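Local coordinates for uncharacterized conserved protein YiiM (Geobacillus stearothermophilus, PDB 5YHH) that is a MOSC-domain protein of hydroxylaminopurine resistance, probably an oxidoreductase that uses a bound molybdenum cofactor in its catalytic site, at residues 118-123 / 205-210. Sequence-based numbering, arbitrary orientation.
Sequences VSQPRQ and ASWRET
Q120 and P121 pack on one face of the W207 indole, and Q123 meets its edge. P121 CD sits 3.6 Å from the centroid of the W207 six-membered ring and only 9° off its normal, a CH-pi contact, while P121 CG reaches W207 CH2 at 3.5 Å. Q120 CB does the same over the five-membered ring, 4.1 Å from that W207 centroid. Q123 approaches differently, at the ring edge, its CG near the plane and 3.7 Å from W207 CZ2. The amide of Q120 is inclined 59° to the indole plane. Q120 NE2 and W207 NE1, 3.4 Å apart, are both donors and do not bond; one N-H of Q120 NE2 goes instead to P121 O, 3.0 Å from NE2. With CG set between the backbone N and carbonyl carbon (chi1 61°), the Q120 chain crosses the indole at about a right angle, its amide passing the NE1/CD1 side of the five-membered ring, where OE1 is hydrogen-bonded to S204, just ahead of the helix. Both ends of this buried amide are therefore fixed. Further out, W207 stacks with Y184 of helix 177-185; P121 also touches that helix at N181, and Q123 at Y184 and Y185. The packing thus docks helix 205-213, from the YiiM-like three-helix region, through a tryptophan on the end of strand 114-121, an inner strand of the MOSC domain's mixed beta-sheet.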
ATOM      1  N   VAL A 118      -7.245  -0.383   5.672  1.00 25.25           N
ATOM      2  CA  VAL A 118      -6.831  -0.698   4.291  1.00 25.01           C
ATOM      3  C   VAL A 118      -7.855  -0.157   3.315  1.00 25.43           C
ATOM      4  O   VAL A 118      -9.051  -0.404   3.471  1.00 27.05           O
ATOM      5  CB  VAL A 118      -6.645  -2.236   4.096  1.00 25.22           C
ATOM      6  CG1 VAL A 118      -6.247  -2.576   2.650  1.00 25.52           C
ATOM      7  CG2 VAL A 118      -5.594  -2.778   5.075  1.00 24.76           C
ATOM      8  N   SER A 119      -7.378   0.589   2.330  1.00 25.37           N
ATOM      9  CA  SER A 119      -8.230   1.312   1.378  1.00 26.64           C
ATOM     10  C   SER A 119      -8.160   0.854  -0.073  1.00 26.71           C
ATOM     11  O   SER A 119      -9.141   0.970  -0.805  1.00 28.26           O
ATOM     12  CB  SER A 119      -7.870   2.790   1.405  1.00 26.69           C
ATOM     13  OG  SER A 119      -6.534   3.016   1.002  1.00 24.67           O
ATOM     14  N   GLN A 120      -6.980   0.392  -0.492  1.00 26.83           N
ATOM     15  CA  GLN A 120      -6.740  -0.031  -1.864  1.00 26.92           C
ATOM     16  C   GLN A 120      -5.354  -0.688  -2.018  1.00 25.42           C
ATOM     17  O   GLN A 120      -4.452  -0.436  -1.212  1.00 23.70           O
ATOM     18  CB  GLN A 120      -6.810   1.184  -2.795  1.00 28.20           C
ATOM     19  CG  GLN A 120      -5.783   2.272  -2.507  1.00 28.21           C
ATOM     20  CD  GLN A 120      -5.660   3.281  -3.656  1.00 30.59           C
ATOM     21  OE1 GLN A 120      -6.510   4.113  -3.797  1.00 28.40           O
ATOM     22  NE2 GLN A 120      -4.601   3.164  -4.493  1.00 25.25           N
ATOM     23  N   PRO A 121      -5.181  -1.520  -3.065  1.00 25.78           N
ATOM     24  CA  PRO A 121      -3.843  -1.923  -3.516  1.00 24.84           C
ATOM     25  C   PRO A 121      -3.050  -0.722  -4.001  1.00 24.99           C
ATOM     26  O   PRO A 121      -3.624   0.307  -4.344  1.00 25.80           O
ATOM     27  CB  PRO A 121      -4.143  -2.868  -4.698  1.00 26.73           C
ATOM     28  CG  PRO A 121      -5.570  -3.234  -4.532  1.00 26.72           C
ATOM     29  CD  PRO A 121      -6.217  -2.030  -3.987  1.00 26.66           C
ATOM     30  N   ARG A 122      -1.734  -0.832  -3.978  1.00 25.54           N
ATOM     31  CA  ARG A 122      -0.851   0.176  -4.520  1.00 25.63           C
ATOM     32  C   ARG A 122      -0.540  -0.266  -5.949  1.00 26.59           C
ATOM     33  O   ARG A 122      -0.322  -1.424  -6.209  1.00 23.77           O
ATOM     34  CB  ARG A 122       0.436   0.243  -3.679  1.00 25.54           C
ATOM     35  CG  ARG A 122       1.521   1.198  -4.193  1.00 28.30           C
ATOM     36  CD  ARG A 122       2.552   0.520  -5.073  1.00 33.78           C
ATOM     37  NE  ARG A 122       3.605   1.456  -5.513  1.00 37.69           N
ATOM     38  CZ  ARG A 122       4.723   1.738  -4.827  1.00 39.65           C
ATOM     39  NH1 ARG A 122       4.999   1.143  -3.637  1.00 36.97           N
ATOM     40  NH2 ARG A 122       5.581   2.621  -5.347  1.00 38.55           N
ATOM     41  N   GLN A 123      -0.593   0.666  -6.885  1.00 27.99           N
ATOM     42  CA  GLN A 123      -0.313   0.339  -8.271  1.00 29.96           C
ATOM     43  C   GLN A 123       1.154   0.630  -8.583  1.00 29.20           C
ATOM     44  O   GLN A 123       1.713   1.619  -8.106  1.00 29.02           O
ATOM     45  CB  GLN A 123      -1.191   1.164  -9.179  1.00 30.80           C
ATOM     46  CG  GLN A 123      -2.659   0.921  -8.985  1.00 34.34           C
ATOM     47  CD  GLN A 123      -3.470   1.884  -9.779  1.00 38.13           C
ATOM     48  OE1 GLN A 123      -3.901   2.904  -9.264  1.00 43.75           O
ATOM     49  NE2 GLN A 123      -3.678   1.579 -11.049  1.00 39.70           N
ATOM     50  N   ALA A 205     -12.229   5.963  -3.317  1.00 39.57           N
ATOM     51  CA  ALA A 205     -13.137   6.503  -4.337  1.00 43.34           C
ATOM     52  C   ALA A 205     -12.651   6.214  -5.758  1.00 44.00           C
ATOM     53  O   ALA A 205     -13.435   5.827  -6.607  1.00 44.97           O
ATOM     54  CB  ALA A 205     -13.330   8.006  -4.144  1.00 46.27           C
ATOM     55  N   SER A 206     -11.359   6.382  -6.013  1.00 43.53           N
ATOM     56  CA  SER A 206     -10.839   6.213  -7.376  1.00 45.33           C
ATOM     57  C   SER A 206     -10.978   4.765  -7.895  1.00 43.30           C
ATOM     58  O   SER A 206     -11.388   4.559  -9.032  1.00 45.15           O
ATOM     59  CB  SER A 206      -9.382   6.696  -7.464  1.00 45.88           C
ATOM     60  OG  SER A 206      -8.478   5.834  -6.778  1.00 45.38           O
ATOM     61  N   TRP A 207     -10.673   3.769  -7.059  1.00 40.01           N
ATOM     62  CA  TRP A 207     -10.859   2.359  -7.448  1.00 39.27           C
ATOM     63  C   TRP A 207     -12.330   2.040  -7.688  1.00 41.64           C
ATOM     64  O   TRP A 207     -12.653   1.299  -8.632  1.00 43.09           O
ATOM     65  CB  TRP A 207     -10.256   1.383  -6.416  1.00 36.17           C
ATOM     66  CG  TRP A 207      -8.807   1.266  -6.614  1.00 34.43           C
ATOM     67  CD1 TRP A 207      -7.905   2.278  -6.537  1.00 36.49           C
ATOM     68  CD2 TRP A 207      -8.069   0.095  -6.985  1.00 35.80           C
ATOM     69  NE1 TRP A 207      -6.651   1.823  -6.819  1.00 37.22           N
ATOM     70  CE2 TRP A 207      -6.716   0.482  -7.104  1.00 37.62           C
ATOM     71  CE3 TRP A 207      -8.409  -1.237  -7.202  1.00 34.37           C
ATOM     72  CZ2 TRP A 207      -5.702  -0.422  -7.439  1.00 37.32           C
ATOM     73  CZ3 TRP A 207      -7.395  -2.143  -7.543  1.00 35.14           C
ATOM     74  CH2 TRP A 207      -6.062  -1.725  -7.675  1.00 35.15           C
ATOM     75  N   ARG A 208     -13.205   2.588  -6.839  1.00 41.75           N
ATOM     76  CA  ARG A 208     -14.664   2.449  -7.017  1.00 45.19           C
ATOM     77  C   ARG A 208     -15.063   2.973  -8.397  1.00 48.19           C
ATOM     78  O   ARG A 208     -15.753   2.290  -9.153  1.00 49.97           O
ATOM     79  CB  ARG A 208     -15.436   3.174  -5.895  1.00 45.74           C
ATOM     80  CG  ARG A 208     -16.790   3.833  -6.278  1.00 52.65           C
ATOM     81  CD  ARG A 208     -17.573   4.283  -5.019  1.00 55.49           C
ATOM     82  NE  ARG A 208     -17.700   3.113  -4.150  1.00 57.59           N
ATOM     83  CZ  ARG A 208     -17.007   2.874  -3.032  1.00 57.00           C
ATOM     84  NH1 ARG A 208     -16.134   3.756  -2.540  1.00 57.41           N
ATOM     85  NH2 ARG A 208     -17.205   1.731  -2.385  1.00 56.14           N
ATOM     86  N   GLU A 209     -14.598   4.175  -8.717  1.00 49.78           N
ATOM     87  CA  GLU A 209     -14.938   4.823  -9.988  1.00 54.44           C
ATOM     88  C   GLU A 209     -14.507   3.954 -11.170  1.00 54.39           C
ATOM     89  O   GLU A 209     -15.297   3.683 -12.071  1.00 57.23           O
ATOM     90  CB  GLU A 209     -14.303   6.221 -10.077  1.00 56.27           C
ATOM     91  CG  GLU A 209     -14.942   7.221  -9.111  1.00 60.69           C
ATOM     92  CD  GLU A 209     -14.317   8.608  -9.163  1.00 67.83           C
ATOM     93  OE1 GLU A 209     -13.692   8.963 -10.203  1.00 72.57           O
ATOM     94  OE2 GLU A 209     -14.485   9.350  -8.162  1.00 70.44           O
ATOM     95  N   THR A 210     -13.263   3.484 -11.129  1.00 51.25           N
ATOM     96  CA  THR A 210     -12.725   2.629 -12.178  1.00 51.72           C
ATOM     97  C   THR A 210     -13.558   1.360 -12.395  1.00 52.64           C
ATOM     98  O   THR A 210     -13.800   0.967 -13.540  1.00 55.25           O
ATOM     99  CB  THR A 210     -11.257   2.278 -11.885  1.00 48.91           C
ATOM    100  OG1 THR A 210     -10.499   3.492 -11.862  1.00 49.79           O
ATOM    101  CG2 THR A 210     -10.686   1.336 -12.941  1.00 48.64           C
TER